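Local coordinates for carboxylesterase (Ferroplasma acidiphilum, PDB 3WJ2), which probably hydrolyses carboxylic ester bonds as a carboxylesterase of the alpha/beta-hydrolase fold, in an archaeon that lives in acid, at residues A178-F183 against N239-I244; L80-G85 against Y131-Y136; S186-N191 against R254-T259. One frame throughout, in Å; residues are numbered along the deposited sequence.

Contact 1. Residues A178-F183 against N239-I244; sequences AVQVLF and NLPPAI
Gln180 and Pro242 start a parallel ladder here: Gln180 N donates to Pro242 O at 2.9 Å. From there strand 180-183 and the beginning of strand 243-248 run side by side, Gln180 level with Ala243 and Val181 with Ile244. Ile244 N returns a bond to Gln180 O at 3.0 Å, and Leu182 N closes on Ile244 O at 2.7 Å, so Ile244 is held through both its N-H and its carbonyl O.

The side chain of Gln180 is worth following outward. Its CB leaves the strand on the sheet face shared with Ala243. CG sits between the backbone N and the carbonyl carbon (chi1 56°), a torsion that lays it against the neighbouring strand, 3.5 Å from Pro242 O and 3.7 Å from Ala243 CB. Beyond CG the chain is extended, which brings CD over that methyl and close to Pro241 O. At the tip, NE2 reaches Pro241 O at 3.0 Å in a nearly straight bond (173° at the hydrogen). The acceptor lies in the plane of the Gln180 amide, although the donor is tilted out of the carbonyl plane of Pro241. The same NE2 passes 3.7 Å from Pro241 CD, the glutamine crossing the ring at about a right angle.

On the other face, Val181 CG2 and Ile244 CD1 meet at 4.2 Å under Val300 of helix 291-303, whereas Gln180 packs against Cys166 of helix 157-172. Strand 150-155 takes the far edge of 180-183, making it an inner strand of the alpha/beta-hydrolase sheet.

Pro241 and Pro242 have no N-H to offer, so the strand's approach presents only acceptors; a backbone amide satisfies one carbonyl and a side-chain amide the other, extending the pairing past the regular ladder.

Contact 2. Residues L80-G85 against Y131-Y136; sequences LYYHGG and YDSFHY
Leu80 pushes one methyl into the side of the helix: its CD1 lies 3.5 Å from Phe134 CA and 3.8 Å from Phe134 CD1, meeting the ring at its edge rather than over a face. The two side chains cross at about a right angle. Phe134 CG stands anti to the backbone N (chi1 165°), directing the ring down beside the leucine toward Ile150 and Val152 of the sheet. Two residues on, Tyr82 adds a polar grip. Its OH donates to Ser133 OG at 2.9 Å, with the serine oxygen lying in the plane of the tyrosine ring, and Ser133 OG in turn bonds back to Asp129 O of its own helix. A buried pair of hydroxyls is thus tied into the helix backbone.

Helix 125-139 runs nearly antiparallel to strand 78-82, at 165°, with 10.1 Å between the axes. It belongs to the beta-alpha-beta crossover that leaves strand 109-113, passes over strand 78-82 and enters strand 150-155. Past the strand, His83 and the glycines behind it match the His-Gly-Gly sequence that in related esterases forms the oxyanion-hole loop; here His83 ND1 is held by Gly84 O at 2.6 Å.

While Ser133 and Phe134 are buried and make the contact, Tyr131, Asp132 and His135 point away from the strand and are partly exposed. His135 CD2 sits 3.5 Å above the Tyr131 ring plane, over its centre, and the imidazole of His135 has Phe134 CD2 above its own face. Both rings also pack on Cys169 and Thr174, and Asp132 forms a salt bridge with Arg63.

Contact 3. Residues S186-N191 against R254-T259; sequences SLAPDN and RDPEET
The first turn of helix 254-266 meets the loop that follows strand 180-183, and Pro256 is the residue the loop wraps around. Ala188 CB touches Pro256 CB at 4.0 Å. One atom further round the ring, Asp190 OD2 comes 3.2 Å from Pro256 CG, carboxylate and ring crossing at about a right angle. Asp190 CG is anti to the backbone N (chi1 -178°), which brings the carboxylate to the CG corner of the ring. Its polar partners lie just along the chain: OD2 bonds to Ser193 OG and OD1 to Phe192 N, so a group fixed from the loop side serves here as a packing surface. Leu187 extends further along the helix, its CD1 3.8 Å from Glu257 CA and 4.1 Å from Glu257 CG.

Pro256 suits its place, since the first turn of a helix has amides that need no acceptor within the helix. Pro189 centres an inverse gamma turn that bends the loop between Ala188 and Asp190. In alpha/beta-hydrolases of this family, the turn between the strand equivalent to 243-248 and the helix equivalent to 254-266 usually carries the catalytic acid.

Beside the proline, Arg254 holds Asp255 side-on in a salt bridge: NE at 3.0 Å and NH2 at 2.9 Å both go to Asp255 OD1, which lies in the guanidinium plane. The arginine would offset some of the negative charge of Asp255. Phe192 of the second subunit packs on Ala188, Asp190 and Pro256, and Thr259 OG1 is hydrogen-bonded to the backbone O of that same Phe192.

Contacts 1 and 2 are both core and reach the same sheet, yet they differ in kind. Contact 1 joins two neighbouring strands edge to edge, mostly through backbone hydrogen bonds, while contact 2 lays a helix over a strand through strand side chains that meet the helix's side chains and backbone. They touch where Phe183 CD2 comes 4.1 Å from Tyr81 OH. Contact 3 continues both strands of contact 1: its loop follows strand 180-183 and its helix follows strand 243-248, with centres about 17 Å apart. Also largely buried, it nevertheless borders a second subunit, and its contacts are apolar or carboxylate against proline. Contact 2 lies apart from it, nearest atoms about 8 Å away.

Contact 1. Residues A178-F183 against N239-I244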
# COMPACT_ATOMS: atom_id res chain seq x y z
N ALA B 178 2.67 9.91 32.27
CA ALA B 178 2.97 11.15 31.61
C ALA B 178 3.06 11.00 30.08
O ALA B 178 2.85 11.95 29.37
CB ALA B 178 4.29 11.71 32.16
N VAL B 179 3.43 9.78 29.65
CA VAL B 179 3.63 9.50 28.22
C VAL B 179 3.52 7.98 28.07
O VAL B 179 3.74 7.30 29.08
CB VAL B 179 4.95 10.06 27.74
CG1 VAL B 179 6.21 9.42 28.48
CG2 VAL B 179 5.02 9.79 26.16
N GLN B 180 3.11 7.55 26.88
CA GLN B 180 3.13 6.14 26.52
C GLN B 180 4.01 6.01 25.34
O GLN B 180 3.75 6.58 24.31
CB GLN B 180 1.68 5.58 26.33
CG GLN B 180 0.86 6.38 25.27
CD GLN B 180 -0.52 5.82 25.10
OE1 GLN B 180 -0.69 4.63 25.03
NE2 GLN B 180 -1.56 6.74 25.00
N VAL B 181 5.08 5.22 25.50
CA VAL B 181 6.11 5.13 24.39
C VAL B 181 5.95 3.67 23.88
O VAL B 181 6.20 2.66 24.61
CB VAL B 181 7.47 5.28 24.96
CG1 VAL B 181 8.43 5.16 23.75
CG2 VAL B 181 7.63 6.65 25.59
N LEU B 182 5.42 3.57 22.65
CA LEU B 182 4.96 2.25 22.20
C LEU B 182 5.78 1.81 21.01
O LEU B 182 5.58 2.24 19.89
CB LEU B 182 3.43 2.34 21.70
CG LEU B 182 2.54 2.96 22.80
CD1 LEU B 182 1.09 3.21 22.18
CD2 LEU B 182 2.43 2.14 24.10
N PHE B 183 6.69 0.83 21.25
CA PHE B 183 7.38 0.27 20.10
C PHE B 183 6.63 -0.93 19.62
O PHE B 183 6.53 -2.01 20.27
CB PHE B 183 8.84 -0.24 20.58
CG PHE B 183 9.82 0.85 20.80
CD1 PHE B 183 10.62 1.30 19.75
CD2 PHE B 183 10.04 1.36 22.11
CE1 PHE B 183 11.51 2.38 19.96
CE2 PHE B 183 10.99 2.42 22.33
CZ PHE B 183 11.74 2.88 21.25
N ASN B 239 -8.50 11.59 26.21
CA ASN B 239 -7.94 11.81 27.48
C ASN B 239 -6.91 10.73 27.86
O ASN B 239 -6.57 10.57 29.03
CB ASN B 239 -9.03 11.88 28.54
CG ASN B 239 -9.98 13.07 28.24
OD1 ASN B 239 -9.48 14.16 27.96
ND2 ASN B 239 -11.30 12.83 28.23
N LEU B 240 -6.34 10.14 26.82
CA LEU B 240 -5.13 9.27 27.04
C LEU B 240 -3.83 10.09 27.08
O LEU B 240 -3.78 11.23 26.55
CB LEU B 240 -5.06 8.27 25.89
CG LEU B 240 -6.15 7.22 25.96
CD1 LEU B 240 -6.21 6.28 24.81
CD2 LEU B 240 -6.10 6.38 27.32
N PRO B 241 -2.77 9.55 27.68
CA PRO B 241 -1.49 10.23 27.69
C PRO B 241 -0.86 10.43 26.30
O PRO B 241 -1.11 9.64 25.40
CB PRO B 241 -0.58 9.24 28.45
CG PRO B 241 -1.53 8.31 29.25
CD PRO B 241 -2.72 8.18 28.25
N PRO B 242 -0.07 11.50 26.15
CA PRO B 242 0.65 11.77 24.88
C PRO B 242 1.38 10.44 24.50
O PRO B 242 1.86 9.74 25.42
CB PRO B 242 1.63 12.86 25.26
CG PRO B 242 0.89 13.57 26.46
CD PRO B 242 0.22 12.50 27.21
N ALA B 243 1.42 10.16 23.20
CA ALA B 243 1.96 8.89 22.74
C ALA B 243 3.12 9.13 21.77
O ALA B 243 3.15 10.14 20.97
CB ALA B 243 0.92 8.07 22.02
N ILE B 244 4.08 8.18 21.83
CA ILE B 244 5.06 8.00 20.73
C ILE B 244 4.83 6.57 20.24
O ILE B 244 4.91 5.61 21.03
CB ILE B 244 6.47 8.15 21.21
CG1 ILE B 244 6.70 9.52 21.87
CG2 ILE B 244 7.49 7.88 20.06
CD1 ILE B 244 8.13 9.62 22.64

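Contact 2. Residues L80-G85 against Y131-Y136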
# COMPACT_ATOMS: atom_id res chain seq x y z
N LEU B 80 8.57 3.49 33.23
CA LEU B 80 8.41 2.06 33.56
C LEU B 80 8.41 1.33 32.22
O LEU B 80 7.59 1.68 31.35
CB LEU B 80 7.14 1.81 34.34
CG LEU B 80 6.94 2.83 35.47
CD1 LEU B 80 5.65 2.36 36.22
CD2 LEU B 80 8.13 2.96 36.36
N TYR B 81 9.28 0.34 32.07
CA TYR B 81 9.46 -0.36 30.77
C TYR B 81 8.96 -1.76 30.93
O TYR B 81 9.38 -2.53 31.83
CB TYR B 81 10.96 -0.37 30.36
CG TYR B 81 11.02 -0.74 28.89
CD1 TYR B 81 10.90 0.31 27.94
CD2 TYR B 81 11.11 -2.08 28.51
CE1 TYR B 81 10.90 -0.00 26.57
CE2 TYR B 81 11.04 -2.39 27.09
CZ TYR B 81 10.90 -1.34 26.19
OH TYR B 81 10.81 -1.64 24.84
N TYR B 82 8.08 -2.19 30.02
CA TYR B 82 7.58 -3.55 30.02
C TYR B 82 8.06 -4.27 28.77
O TYR B 82 7.77 -3.94 27.61
CB TYR B 82 5.99 -3.61 30.05
CG TYR B 82 5.46 -2.81 31.25
CD1 TYR B 82 5.32 -3.40 32.46
CD2 TYR B 82 5.17 -1.39 31.12
CE1 TYR B 82 4.97 -2.66 33.60
CE2 TYR B 82 4.78 -0.67 32.24
CZ TYR B 82 4.63 -1.35 33.44
OH TYR B 82 4.30 -0.67 34.60
N HIS B 83 8.90 -5.30 28.99
CA HIS B 83 9.59 -5.91 27.83
C HIS B 83 8.62 -6.68 26.93
O HIS B 83 7.46 -7.03 27.32
CB HIS B 83 10.61 -7.00 28.41
CG HIS B 83 9.98 -8.18 29.09
ND1 HIS B 83 9.53 -9.31 28.43
CD2 HIS B 83 9.76 -8.41 30.40
CE1 HIS B 83 9.03 -10.14 29.31
NE2 HIS B 83 9.15 -9.61 30.51
N GLY B 84 9.06 -6.95 25.73
CA GLY B 84 8.34 -7.82 24.75
C GLY B 84 8.60 -9.31 24.89
O GLY B 84 9.32 -9.71 25.82
N GLY B 85 8.15 -10.08 23.94
CA GLY B 85 8.21 -11.58 24.10
C GLY B 85 6.87 -12.36 24.00
O GLY B 85 6.73 -13.46 24.51
N TYR B 131 -0.61 -2.50 35.10
CA TYR B 131 -1.38 -1.43 35.70
C TYR B 131 -1.10 -1.25 37.16
O TYR B 131 -0.85 -0.10 37.62
CB TYR B 131 -2.83 -1.80 35.54
CG TYR B 131 -3.81 -0.80 36.19
CD1 TYR B 131 -4.23 0.32 35.49
CD2 TYR B 131 -4.33 -1.04 37.49
CE1 TYR B 131 -5.17 1.22 36.04
CE2 TYR B 131 -5.31 -0.14 38.05
CZ TYR B 131 -5.68 0.97 37.31
OH TYR B 131 -6.63 1.89 37.80
N ASP B 132 -1.03 -2.38 37.87
CA ASP B 132 -0.74 -2.30 39.32
C ASP B 132 0.68 -1.82 39.58
O ASP B 132 0.87 -1.03 40.55
CB ASP B 132 -0.99 -3.65 39.99
CG ASP B 132 -2.47 -4.00 40.06
OD1 ASP B 132 -3.41 -3.13 39.95
OD2 ASP B 132 -2.74 -5.19 40.28
N SER B 133 1.68 -2.21 38.74
CA SER B 133 3.03 -1.75 39.04
C SER B 133 3.16 -0.25 38.82
O SER B 133 3.91 0.43 39.51
CB SER B 133 4.17 -2.55 38.30
OG SER B 133 3.97 -2.42 36.88
N PHE B 134 2.45 0.32 37.77
CA PHE B 134 2.48 1.73 37.53
C PHE B 134 1.94 2.45 38.78
O PHE B 134 2.58 3.38 39.23
CB PHE B 134 1.66 2.07 36.24
CG PHE B 134 1.39 3.56 36.16
CD1 PHE B 134 2.44 4.46 35.95
CD2 PHE B 134 0.10 4.06 36.47
CE1 PHE B 134 2.23 5.87 35.98
CE2 PHE B 134 -0.08 5.47 36.50
CZ PHE B 134 0.98 6.33 36.29
N HIS B 135 0.79 1.96 39.24
CA HIS B 135 0.21 2.68 40.39
C HIS B 135 1.03 2.49 41.63
O HIS B 135 1.17 3.46 42.44
CB HIS B 135 -1.26 2.30 40.56
CG HIS B 135 -2.16 2.98 39.57
ND1 HIS B 135 -2.42 4.34 39.58
CD2 HIS B 135 -2.74 2.49 38.44
CE1 HIS B 135 -3.20 4.63 38.55
NE2 HIS B 135 -3.43 3.52 37.85
N TYR B 136 1.64 1.33 41.81
CA TYR B 136 2.52 1.11 42.99
C TYR B 136 3.70 2.07 42.99
O TYR B 136 3.99 2.74 44.03
CB TYR B 136 2.96 -0.34 42.99
CG TYR B 136 3.87 -0.79 44.13
CD1 TYR B 136 3.42 -1.62 45.12
CD2 TYR B 136 5.23 -0.54 44.03
CE1 TYR B 136 4.33 -2.11 46.09
CE2 TYR B 136 6.13 -1.03 44.96
CZ TYR B 136 5.66 -1.81 45.99
OH TYR B 136 6.62 -2.35 46.92

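Contact 3. Residues S186-N191 against R254-T259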
# COMPACT_ATOMS: atom_id res chain seq x y z
N SER B 186 1.35 -5.21 19.96
CA SER B 186 0.22 -6.03 19.47
C SER B 186 -1.02 -5.21 19.97
O SER B 186 -1.00 -4.62 21.08
CB SER B 186 0.30 -7.49 19.91
OG SER B 186 0.54 -7.46 21.35
N LEU B 187 -2.03 -4.98 19.18
CA LEU B 187 -3.13 -4.20 19.69
C LEU B 187 -4.53 -4.78 19.38
O LEU B 187 -5.57 -4.25 19.85
CB LEU B 187 -3.12 -2.83 19.04
CG LEU B 187 -1.94 -1.90 19.48
CD1 LEU B 187 -1.86 -0.73 18.42
CD2 LEU B 187 -2.09 -1.42 20.87
N ALA B 188 -4.59 -5.59 18.35
CA ALA B 188 -5.90 -5.97 17.75
C ALA B 188 -5.94 -7.47 17.49
O ALA B 188 -4.90 -8.19 17.32
CB ALA B 188 -6.11 -5.19 16.39
N PRO B 189 -7.21 -7.97 17.33
CA PRO B 189 -7.34 -9.37 16.99
C PRO B 189 -7.11 -9.55 15.51
O PRO B 189 -8.10 -9.86 14.79
CB PRO B 189 -8.82 -9.66 17.30
CG PRO B 189 -9.53 -8.31 17.01
CD PRO B 189 -8.51 -7.29 17.51
N ASP B 190 -5.87 -9.65 15.05
CA ASP B 190 -5.65 -9.53 13.52
C ASP B 190 -5.07 -10.73 12.83
O ASP B 190 -3.88 -11.07 13.01
CB ASP B 190 -4.81 -8.27 13.30
CG ASP B 190 -4.53 -7.98 11.82
OD1 ASP B 190 -5.29 -8.53 11.04
OD2 ASP B 190 -3.59 -7.18 11.56
N ASN B 191 -5.83 -11.42 11.99
CA ASN B 191 -5.26 -12.42 11.08
C ASN B 191 -5.68 -12.13 9.63
O ASN B 191 -5.80 -13.02 8.76
CB ASN B 191 -5.62 -13.87 11.46
CG ASN B 191 -7.10 -14.16 11.28
OD1 ASN B 191 -7.92 -13.25 11.31
ND2 ASN B 191 -7.45 -15.43 11.16
N ARG B 254 2.07 -4.07 11.83
CA ARG B 254 2.19 -2.67 11.50
C ARG B 254 0.83 -1.97 11.27
O ARG B 254 0.62 -0.87 11.77
CB ARG B 254 3.02 -2.57 10.19
CG ARG B 254 3.21 -1.13 9.65
CD ARG B 254 3.72 -1.19 8.19
NE ARG B 254 2.56 -1.49 7.36
CZ ARG B 254 2.70 -1.70 6.04
NH1 ARG B 254 3.91 -1.85 5.48
NH2 ARG B 254 1.61 -1.91 5.31
N ASP B 255 -0.01 -2.56 10.43
CA ASP B 255 -1.23 -1.73 10.04
C ASP B 255 -2.14 -1.35 11.26
O ASP B 255 -2.49 -0.16 11.39
CB ASP B 255 -2.05 -2.39 8.96
CG ASP B 255 -1.36 -2.31 7.53
OD1 ASP B 255 -0.40 -1.55 7.37
OD2 ASP B 255 -1.84 -3.03 6.64
N PRO B 256 -2.43 -2.31 12.16
CA PRO B 256 -3.21 -1.87 13.34
C PRO B 256 -2.53 -0.79 14.18
O PRO B 256 -3.21 0.07 14.78
CB PRO B 256 -3.43 -3.19 14.14
CG PRO B 256 -3.31 -4.33 13.08
CD PRO B 256 -2.16 -3.76 12.19
N GLU B 257 -1.18 -0.80 14.24
CA GLU B 257 -0.53 0.24 14.98
C GLU B 257 -0.69 1.60 14.40
O GLU B 257 -0.71 2.61 15.08
CB GLU B 257 1.02 -0.11 15.08
CG GLU B 257 1.25 -1.41 15.88
CD GLU B 257 2.62 -1.99 15.59
OE1 GLU B 257 3.31 -1.40 14.74
OE2 GLU B 257 2.92 -3.08 16.21
N GLU B 258 -0.63 1.67 13.05
CA GLU B 258 -0.69 2.95 12.35
C GLU B 258 -2.16 3.42 12.47
O GLU B 258 -2.34 4.64 12.71
CB GLU B 258 -0.26 2.77 10.89
CG GLU B 258 1.28 2.38 10.92
CD GLU B 258 1.95 2.45 9.57
OE1 GLU B 258 1.27 2.60 8.47
OE2 GLU B 258 3.19 2.31 9.54
N THR B 259 -3.08 2.47 12.54
CA THR B 259 -4.52 2.91 12.81
C THR B 259 -4.64 3.46 14.21
O THR B 259 -5.23 4.53 14.44
CB THR B 259 -5.44 1.73 12.69
OG1 THR B 259 -5.44 1.28 11.30
CG2 THR B 259 -6.87 1.98 13.23